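Local coordinates for envelope glycoprotein (Thogoto virus, PDB 5XEA), which probably attaches the virus to its host-cell receptor and later induces fusion of the viral and host membranes, at residues A44-A49 / E184-Y189; C89-I94 / W140-T145. One frame throughout, in Å; residues are numbered along the deposited sequence.

Interaction 1 (A44-A49 / E184-Y189); sequences AGYRTA and EKDFSY. With NAG (2-acetamido-2-deoxy-beta-D-glucopyranose), chain E.
Tyr-46 and Phe-187 stand side by side and point the same way, with the CB of the tyrosine set over the centre of the phenylalanine ring, 3.6 Å from the centroid and 14° off the ring normal, in a CH-pi contact. The two rings meet obliquely, their planes at 41°, and come closest where Tyr-46 CD2 lies 3.4 Å from Phe-187 CZ. Ala-44 CB fills in at the edge of the phenylalanine, near its plane, and reaches Tyr-189 CD1 at 3.8 Å. These four side chains share one face of an antiparallel sheet in this gp64-type glycoprotein, and helix 421-437 packs on Tyr-46, Phe-187 and Tyr-189 through Val-426 and Ser-429. Strand 187-192 leaves a type II' turn at Glu-184 to Phe-187 and pairs with strand 40-56: Gly-45 N bonds to Ser-188 O (3.0 Å) and Ser-188 N to Gly-45 O (2.8 Å), while Arg-47 N takes the Asp-186 carbonyl by a longer bond. With CG of Asp-186 between its backbone N and carbonyl carbon (chi1 57°), OD2 is turned toward Tyr-46 CB and accepts a hydrogen bond from a water that also bonds Thr-48 OG1; that hydroxyl has His-72 as a further partner. At the start of the turn the extended side chain of Glu-184 receives a hydrogen bond at OE1 from O6 of an N-acetylglucosamine (2.8 Å).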
ATOM      1  N   ALA B  44      -8.348  24.296 -12.042  1.00 40.12           N
ATOM      2  CA  ALA B  44      -7.099  24.474 -12.773  1.00 40.39           C
ATOM      3  C   ALA B  44      -7.405  24.729 -14.239  1.00 36.62           C
ATOM      4  O   ALA B  44      -8.177  23.989 -14.857  1.00 37.95           O
ATOM      5  CB  ALA B  44      -6.182  23.259 -12.627  1.00 38.92           C
ATOM      6  N   GLY B  45      -6.800  25.767 -14.789  1.00 36.53           N
ATOM      7  CA  GLY B  45      -7.015  26.120 -16.182  1.00 33.63           C
ATOM      8  C   GLY B  45      -5.718  26.460 -16.883  1.00 36.81           C
ATOM      9  O   GLY B  45      -4.773  26.966 -16.278  1.00 36.94           O
ATOM     10  N   TYR B  46      -5.687  26.172 -18.190  1.00 31.24           N
ATOM     11  CA  TYR B  46      -4.526  26.459 -19.021  1.00 30.60           C
ATOM     12  C   TYR B  46      -4.976  27.117 -20.314  1.00 32.60           C
ATOM     13  O   TYR B  46      -6.102  26.914 -20.773  1.00 36.96           O
ATOM     14  CB  TYR B  46      -3.695  25.190 -19.334  1.00 31.95           C
ATOM     15  CG  TYR B  46      -4.383  24.156 -20.200  1.00 39.94           C
ATOM     16  CD1 TYR B  46      -4.239  24.165 -21.588  1.00 32.43           C
ATOM     17  CD2 TYR B  46      -5.169  23.161 -19.626  1.00 33.56           C
ATOM     18  CE1 TYR B  46      -4.877  23.223 -22.373  1.00 31.08           C
ATOM     19  CE2 TYR B  46      -5.811  22.219 -20.406  1.00 33.18           C
ATOM     20  CZ  TYR B  46      -5.662  22.247 -21.777  1.00 40.90           C
ATOM     21  OH  TYR B  46      -6.307  21.291 -22.540  1.00 34.87           O
ATOM     22  N   ARG B  47      -4.077  27.906 -20.892  1.00 36.85           N
ATOM     23  CA  ARG B  47      -4.319  28.547 -22.179  1.00 34.85           C
ATOM     24  C   ARG B  47      -2.977  28.914 -22.785  1.00 35.97           C
ATOM     25  O   ARG B  47      -2.139  29.528 -22.114  1.00 32.68           O
ATOM     26  CB  ARG B  47      -5.197  29.789 -22.023  1.00 33.98           C
ATOM     27  CG  ARG B  47      -5.418  30.593 -23.318  1.00 40.34           C
ATOM     28  CD  ARG B  47      -6.496  31.634 -23.055  1.00 36.84           C
ATOM     29  NE  ARG B  47      -6.070  32.554 -22.009  1.00 41.26           N
ATOM     30  CZ  ARG B  47      -6.860  33.427 -21.396  1.00 42.82           C
ATOM     31  NH1 ARG B  47      -8.142  33.519 -21.726  1.00 39.96           N
ATOM     32  NH2 ARG B  47      -6.349  34.218 -20.458  1.00 40.97           N
ATOM     33  N   THR B  48      -2.788  28.550 -24.045  1.00 35.30           N
ATOM     34  CA  THR B  48      -1.550  28.834 -24.762  1.00 31.67           C
ATOM     35  C   THR B  48      -1.890  29.136 -26.213  1.00 35.84           C
ATOM     36  O   THR B  48      -2.857  28.598 -26.770  1.00 32.34           O
ATOM     37  CB  THR B  48      -0.578  27.632 -24.632  1.00 41.92           C
ATOM     38  OG1 THR B  48      -0.118  27.540 -23.277  1.00 35.35           O
ATOM     39  CG2 THR B  48       0.606  27.747 -25.548  1.00 33.74           C
ATOM     40  N   ALA B  49      -1.089  30.007 -26.827  1.00 34.95           N
ATOM     41  CA  ALA B  49      -1.190  30.287 -28.252  1.00 33.16           C
ATOM     42  C   ALA B  49       0.045  29.754 -28.974  1.00 32.33           C
ATOM     43  O   ALA B  49       1.156  29.816 -28.441  1.00 32.78           O
ATOM     44  CB  ALA B  49      -1.343  31.796 -28.508  1.00 30.57           C
ATOM     45  N   GLU B 184       1.498  29.333 -13.126  1.00 42.14           N
ATOM     46  CA  GLU B 184       2.755  28.665 -13.443  1.00 46.35           C
ATOM     47  C   GLU B 184       2.739  28.259 -14.910  1.00 39.22           C
ATOM     48  O   GLU B 184       2.008  27.343 -15.293  1.00 45.78           O
ATOM     49  CB  GLU B 184       2.953  27.454 -12.530  1.00 54.12           C
ATOM     50  CG  GLU B 184       4.326  26.831 -12.614  1.00 67.31           C
ATOM     51  CD  GLU B 184       4.531  25.770 -11.542  1.00 77.25           C
ATOM     52  OE1 GLU B 184       3.627  25.605 -10.689  1.00 78.64           O
ATOM     53  OE2 GLU B 184       5.594  25.109 -11.555  1.00 75.16           O
ATOM     54  N   LYS B 185       3.538  28.947 -15.727  1.00 43.70           N
ATOM     55  CA  LYS B 185       3.676  28.686 -17.166  1.00 38.77           C
ATOM     56  C   LYS B 185       2.307  28.877 -17.808  1.00 31.09           C
ATOM     57  O   LYS B 185       1.806  30.013 -17.784  1.00 41.83           O
ATOM     58  CB  LYS B 185       4.323  27.312 -17.355  1.00 46.81           C
ATOM     59  CG  LYS B 185       5.617  27.099 -16.623  1.00 58.08           C
ATOM     60  CD  LYS B 185       6.449  26.071 -17.350  1.00 75.08           C
ATOM     61  CE  LYS B 185       7.660  25.612 -16.571  1.00 89.97           C
ATOM     62  NZ  LYS B 185       7.259  24.629 -15.506  1.00 96.08           N
ATOM     63  N   ASP B 186       1.677  27.838 -18.369  1.00 35.59           N
ATOM     64  CA  ASP B 186       0.394  27.926 -19.047  1.00 28.30           C
ATOM     65  C   ASP B 186      -0.806  27.784 -18.112  1.00 34.25           C
ATOM     66  O   ASP B 186      -1.924  28.128 -18.516  1.00 34.28           O
ATOM     67  CB  ASP B 186       0.345  26.840 -20.130  1.00 36.31           C
ATOM     68  CG  ASP B 186       0.570  25.431 -19.573  1.00 44.00           C
ATOM     69  OD1 ASP B 186       1.357  25.272 -18.600  1.00 40.86           O
ATOM     70  OD2 ASP B 186      -0.066  24.480 -20.111  1.00 37.32           O
ATOM     71  N   PHE B 187      -0.595  27.309 -16.882  1.00 34.62           N
ATOM     72  CA  PHE B 187      -1.649  26.979 -15.940  1.00 34.55           C
ATOM     73  C   PHE B 187      -1.810  28.071 -14.891  1.00 39.72           C
ATOM     74  O   PHE B 187      -0.839  28.691 -14.448  1.00 37.28           O
ATOM     75  CB  PHE B 187      -1.347  25.646 -15.227  1.00 33.16           C
ATOM     76  CG  PHE B 187      -2.072  24.460 -15.808  1.00 30.81           C
ATOM     77  CD1 PHE B 187      -3.321  24.098 -15.349  1.00 37.37           C
ATOM     78  CD2 PHE B 187      -1.503  23.714 -16.827  1.00 34.59           C
ATOM     79  CE1 PHE B 187      -3.995  22.998 -15.883  1.00 37.56           C
ATOM     80  CE2 PHE B 187      -2.170  22.623 -17.378  1.00 33.86           C
ATOM     81  CZ  PHE B 187      -3.413  22.268 -16.906  1.00 38.40           C
ATOM     82  N   SER B 188      -3.053  28.279 -14.481  1.00 32.34           N
ATOM     83  CA  SER B 188      -3.336  28.870 -13.180  1.00 37.65           C
ATOM     84  C   SER B 188      -4.160  27.892 -12.351  1.00 35.72           C
ATOM     85  O   SER B 188      -4.888  27.053 -12.894  1.00 40.59           O
ATOM     86  CB  SER B 188      -4.069  30.213 -13.319  1.00 39.23           C
ATOM     87  OG  SER B 188      -3.263  31.143 -14.030  1.00 46.31           O
ATOM     88  N   TYR B 189      -4.039  28.012 -11.032  1.00 38.40           N
ATOM     89  CA  TYR B 189      -4.672  27.107 -10.084  1.00 37.51           C
ATOM     90  C   TYR B 189      -5.402  27.902  -9.013  1.00 43.97           C
ATOM     91  O   TYR B 189      -4.852  28.852  -8.445  1.00 42.62           O
ATOM     92  CB  TYR B 189      -3.653  26.202  -9.394  1.00 38.93           C
ATOM     93  CG  TYR B 189      -2.737  25.458 -10.327  1.00 37.43           C
ATOM     94  CD1 TYR B 189      -3.003  24.146 -10.691  1.00 40.96           C
ATOM     95  CD2 TYR B 189      -1.598  26.063 -10.824  1.00 35.32           C
ATOM     96  CE1 TYR B 189      -2.153  23.449 -11.547  1.00 45.77           C
ATOM     97  CE2 TYR B 189      -0.735  25.373 -11.692  1.00 34.46           C
ATOM     98  CZ  TYR B 189      -1.023  24.069 -12.043  1.00 36.48           C
ATOM     99  OH  TYR B 189      -0.168  23.408 -12.894  1.00 40.95           O
TER
HETATM  100  C1  NAG E   1       6.247  22.362  -5.917  1.00 44.32           C
HETATM  101  C2  NAG E   1       7.489  23.260  -5.965  1.00 64.20           C
HETATM  102  C3  NAG E   1       7.129  24.715  -5.637  1.00 72.44           C
HETATM  103  C4  NAG E   1       5.953  25.202  -6.477  1.00 69.09           C
HETATM  104  C5  NAG E   1       4.795  24.224  -6.286  1.00 62.35           C
HETATM  105  C6  NAG E   1       3.569  24.525  -7.115  1.00 69.53           C
HETATM  106  C7  NAG E   1       9.587  22.101  -5.438  1.00 73.11           C
HETATM  107  C8  NAG E   1      10.525  21.675  -4.354  1.00 66.36           C
HETATM  108  N2  NAG E   1       8.501  22.772  -5.042  1.00 68.52           N
HETATM  109  O3  NAG E   1       8.267  25.545  -5.847  1.00 84.61           O
HETATM  110  O4  NAG E   1       5.615  26.524  -6.062  1.00 77.88           O
HETATM  111  O5  NAG E   1       5.219  22.922  -6.702  1.00 52.72           O
HETATM  112  O6  NAG E   1       3.721  24.022  -8.435  1.00 72.84           O
HETATM  113  O7  NAG E   1       9.802  21.853  -6.621  1.00 76.86           O
HETATM  114  O   HOH W   1      -0.624  24.872 -22.904  1.00 45.74           O

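Interaction 2 (C89-I94 / W140-T145); sequences CSYGDI and WRCGVT
The indole NE1 of Trp-140 donates to the carbonyl oxygen of Asp-93 over 2.9 Å, a somewhat bent bond (144° at the hydrogen) in which the oxygen lies in the ring plane while the nitrogen stands above the carbonyl plane. This bond and the Cys-89 to Cys-142 disulfide tie the short strand 89-91 and the loop after it onto a face of the antiparallel sheet of this gp64-type glycoprotein, to which strand 133-156 belongs. The two strands run nearly antiparallel, but their axes come no closer than 6.2 Å and no backbone hydrogen bond joins them: strand 89-91 pairs instead with 115-117, and side chains do the bridging. The indole lies flat under the chain at Gly-92, whose N sits 3.2 Å above the ring plane and whose CA makes a CH-pi contact with the five-membered ring. Tyr-91 CB packs on Trp-140 CB at 3.5 Å, and the two side chains cross at a slant, while the tyrosine ring continues outward to a cation-pi contact with Lys-120. Asp-93 turns its carboxylate the other way, to Lys-114 and His-115. Each half-cystine places SG between its backbone N and carbonyl carbon, bringing Cys-89 SG and Cys-142 SG into a disulfide bond of 2.1 Å (chi3 61°), and Cys-142 SG also lies 3.8 Å from Tyr-91 CD2, obliquely to that ring.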
ATOM      1  N   CYS B  89     -13.562  27.368 -21.388  1.00 45.51           N
ATOM      2  CA  CYS B  89     -12.365  28.190 -21.443  1.00 46.25           C
ATOM      3  C   CYS B  89     -12.472  29.167 -22.608  1.00 51.54           C
ATOM      4  O   CYS B  89     -13.256  28.978 -23.543  1.00 55.87           O
ATOM      5  CB  CYS B  89     -11.093  27.323 -21.573  1.00 43.05           C
ATOM      6  SG  CYS B  89     -10.917  26.267 -23.088  1.00 79.48           S
ATOM      7  N   SER B  90     -11.671  30.220 -22.551  1.00 47.46           N
ATOM      8  CA  SER B  90     -11.642  31.211 -23.613  1.00 44.82           C
ATOM      9  C   SER B  90     -10.303  31.181 -24.343  1.00 44.67           C
ATOM     10  O   SER B  90      -9.300  30.678 -23.832  1.00 46.12           O
ATOM     11  CB  SER B  90     -11.907  32.617 -23.064  1.00 44.63           C
ATOM     12  OG  SER B  90     -10.884  33.009 -22.173  1.00 51.33           O
ATOM     13  N   TYR B  91     -10.294  31.760 -25.541  1.00 48.98           N
ATOM     14  CA  TYR B  91      -9.085  31.817 -26.345  1.00 45.73           C
ATOM     15  C   TYR B  91      -9.228  32.946 -27.367  1.00 43.58           C
ATOM     16  O   TYR B  91     -10.309  33.517 -27.545  1.00 42.91           O
ATOM     17  CB  TYR B  91      -8.809  30.462 -27.000  1.00 41.30           C
ATOM     18  CG  TYR B  91      -9.913  29.942 -27.905  1.00 44.66           C
ATOM     19  CD1 TYR B  91      -9.916  30.243 -29.267  1.00 44.65           C
ATOM     20  CD2 TYR B  91     -10.939  29.129 -27.410  1.00 53.49           C
ATOM     21  CE1 TYR B  91     -10.911  29.762 -30.110  1.00 45.71           C
ATOM     22  CE2 TYR B  91     -11.946  28.639 -28.255  1.00 49.31           C
ATOM     23  CZ  TYR B  91     -11.920  28.961 -29.607  1.00 56.68           C
ATOM     24  OH  TYR B  91     -12.894  28.502 -30.473  1.00 57.59           O
ATOM     25  N   GLY B  92      -8.111  33.264 -28.039  1.00 38.01           N
ATOM     26  CA  GLY B  92      -8.058  34.394 -28.949  1.00 41.81           C
ATOM     27  C   GLY B  92      -8.459  34.036 -30.368  1.00 46.99           C
ATOM     28  O   GLY B  92      -8.889  32.923 -30.668  1.00 45.70           O
ATOM     29  N   ASP B  93      -8.323  35.022 -31.259  1.00 37.79           N
ATOM     30  CA  ASP B  93      -8.585  34.784 -32.673  1.00 43.44           C
ATOM     31  C   ASP B  93      -7.535  33.851 -33.259  1.00 43.73           C
ATOM     32  O   ASP B  93      -6.367  33.874 -32.869  1.00 41.84           O
ATOM     33  CB  ASP B  93      -8.594  36.103 -33.455  1.00 51.32           C
ATOM     34  CG  ASP B  93      -9.778  36.991 -33.090  1.00 63.94           C
ATOM     35  OD1 ASP B  93     -10.896  36.452 -32.914  1.00 63.90           O
ATOM     36  OD2 ASP B  93      -9.586  38.224 -32.972  1.00 68.72           O
ATOM     37  N   ILE B  94      -7.961  33.025 -34.212  1.00 45.37           N
ATOM     38  CA  ILE B  94      -7.062  32.109 -34.894  1.00 42.61           C
ATOM     39  C   ILE B  94      -6.827  32.622 -36.309  1.00 42.06           C
ATOM     40  O   ILE B  94      -7.678  33.292 -36.905  1.00 46.13           O
ATOM     41  CB  ILE B  94      -7.579  30.651 -34.907  1.00 46.21           C
ATOM     42  CG1 ILE B  94      -8.336  30.334 -36.189  1.00 56.50           C
ATOM     43  CG2 ILE B  94      -8.423  30.321 -33.623  1.00 43.75           C
ATOM     44  CD1 ILE B  94      -7.841  29.073 -36.870  1.00 62.55           C
ATOM     45  N   TRP B 140      -4.919  28.309 -30.801  1.00 32.90           N
ATOM     46  CA  TRP B 140      -5.012  28.363 -29.350  1.00 32.82           C
ATOM     47  C   TRP B 140      -5.331  26.990 -28.790  1.00 33.79           C
ATOM     48  O   TRP B 140      -5.974  26.171 -29.446  1.00 36.28           O
ATOM     49  CB  TRP B 140      -6.100  29.367 -28.898  1.00 33.77           C
ATOM     50  CG  TRP B 140      -5.749  30.776 -29.219  1.00 34.13           C
ATOM     51  CD1 TRP B 140      -5.873  31.399 -30.436  1.00 34.51           C
ATOM     52  CD2 TRP B 140      -5.166  31.733 -28.332  1.00 39.94           C
ATOM     53  NE1 TRP B 140      -5.426  32.693 -30.348  1.00 36.44           N
ATOM     54  CE2 TRP B 140      -4.966  32.923 -29.078  1.00 39.60           C
ATOM     55  CE3 TRP B 140      -4.796  31.709 -26.976  1.00 33.95           C
ATOM     56  CZ2 TRP B 140      -4.419  34.076 -28.513  1.00 36.93           C
ATOM     57  CZ3 TRP B 140      -4.248  32.845 -26.416  1.00 34.22           C
ATOM     58  CH2 TRP B 140      -4.070  34.025 -27.188  1.00 36.05           C
ATOM     59  N   ARG B 141      -4.896  26.761 -27.551  1.00 32.06           N
ATOM     60  CA  ARG B 141      -5.401  25.659 -26.741  1.00 31.90           C
ATOM     61  C   ARG B 141      -5.840  26.224 -25.399  1.00 35.23           C
ATOM     62  O   ARG B 141      -5.271  27.200 -24.899  1.00 35.40           O
ATOM     63  CB  ARG B 141      -4.367  24.543 -26.519  1.00 31.39           C
ATOM     64  CG  ARG B 141      -3.225  24.928 -25.574  1.00 35.01           C
ATOM     65  CD  ARG B 141      -2.021  23.997 -25.725  1.00 32.23           C
ATOM     66  NE  ARG B 141      -2.431  22.598 -25.558  1.00 36.07           N
ATOM     67  CZ  ARG B 141      -2.246  21.880 -24.451  1.00 40.13           C
ATOM     68  NH1 ARG B 141      -1.651  22.411 -23.394  1.00 31.49           N
ATOM     69  NH2 ARG B 141      -2.656  20.621 -24.402  1.00 30.98           N
ATOM     70  N   CYS B 142      -6.865  25.608 -24.827  1.00 34.60           N
ATOM     71  CA  CYS B 142      -7.261  25.967 -23.471  1.00 36.77           C
ATOM     72  C   CYS B 142      -8.056  24.819 -22.877  1.00 39.12           C
ATOM     73  O   CYS B 142      -8.575  23.959 -23.595  1.00 37.04           O
ATOM     74  CB  CYS B 142      -8.064  27.272 -23.449  1.00 38.83           C
ATOM     75  SG  CYS B 142      -9.606  27.197 -24.381  1.00 50.78           S
ATOM     76  N   GLY B 143      -8.143  24.812 -21.559  1.00 35.76           N
ATOM     77  CA  GLY B 143      -8.876  23.759 -20.882  1.00 35.46           C
ATOM     78  C   GLY B 143      -9.035  24.110 -19.422  1.00 38.04           C
ATOM     79  O   GLY B 143      -8.304  24.948 -18.881  1.00 37.35           O
ATOM     80  N   VAL B 144     -10.004  23.457 -18.784  1.00 35.90           N
ATOM     81  CA  VAL B 144     -10.311  23.749 -17.387  1.00 38.31           C
ATOM     82  C   VAL B 144     -10.805  22.472 -16.725  1.00 44.03           C
ATOM     83  O   VAL B 144     -11.472  21.644 -17.357  1.00 48.29           O
ATOM     84  CB  VAL B 144     -11.342  24.889 -17.259  1.00 36.60           C
ATOM     85  CG1 VAL B 144     -12.678  24.485 -17.887  1.00 44.47           C
ATOM     86  CG2 VAL B 144     -11.539  25.301 -15.786  1.00 39.96           C
ATOM     87  N   THR B 145     -10.453  22.304 -15.452  1.00 44.44           N
ATOM     88  CA  THR B 145     -11.032  21.262 -14.621  1.00 41.76           C
ATOM     89  C   THR B 145     -11.423  21.862 -13.278  1.00 44.33           C
ATOM     90  O   THR B 145     -10.789  22.800 -12.783  1.00 40.68           O
ATOM     91  CB  THR B 145     -10.067  20.068 -14.405  1.00 49.88           C
ATOM     92  OG1 THR B 145     -10.799  18.932 -13.929  1.00 53.36           O
ATOM     93  CG2 THR B 145      -8.987  20.400 -13.373  1.00 49.38           C
TER

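Interactions 1 and 2 have centres about 10 Å apart and meet along neighbouring strands 40-56 and 133-156. Backbone bonds, probable at Thr-48 O to Arg-141 N (2.9 Å) and at Ala-44 O to Thr-145 N (2.9 Å), run between them, and Tyr-46 O lies 3.3 Å from Cys-142 CB beside the disulfide. Strand 187-192 pairs with strand 40-56, while strand 89-91 runs nearly antiparallel over the face of strand 133-156 that carries Trp-140 and Cys-142. Arg-47 packs on Trp-140, its guanidinium held by the Tyr-73 carbonyl and a salt bridge to Glu-79. Helix 421-437 touches both, through Tyr-46 and Arg-141, whereas the glycan meets interaction 1 at Glu-184.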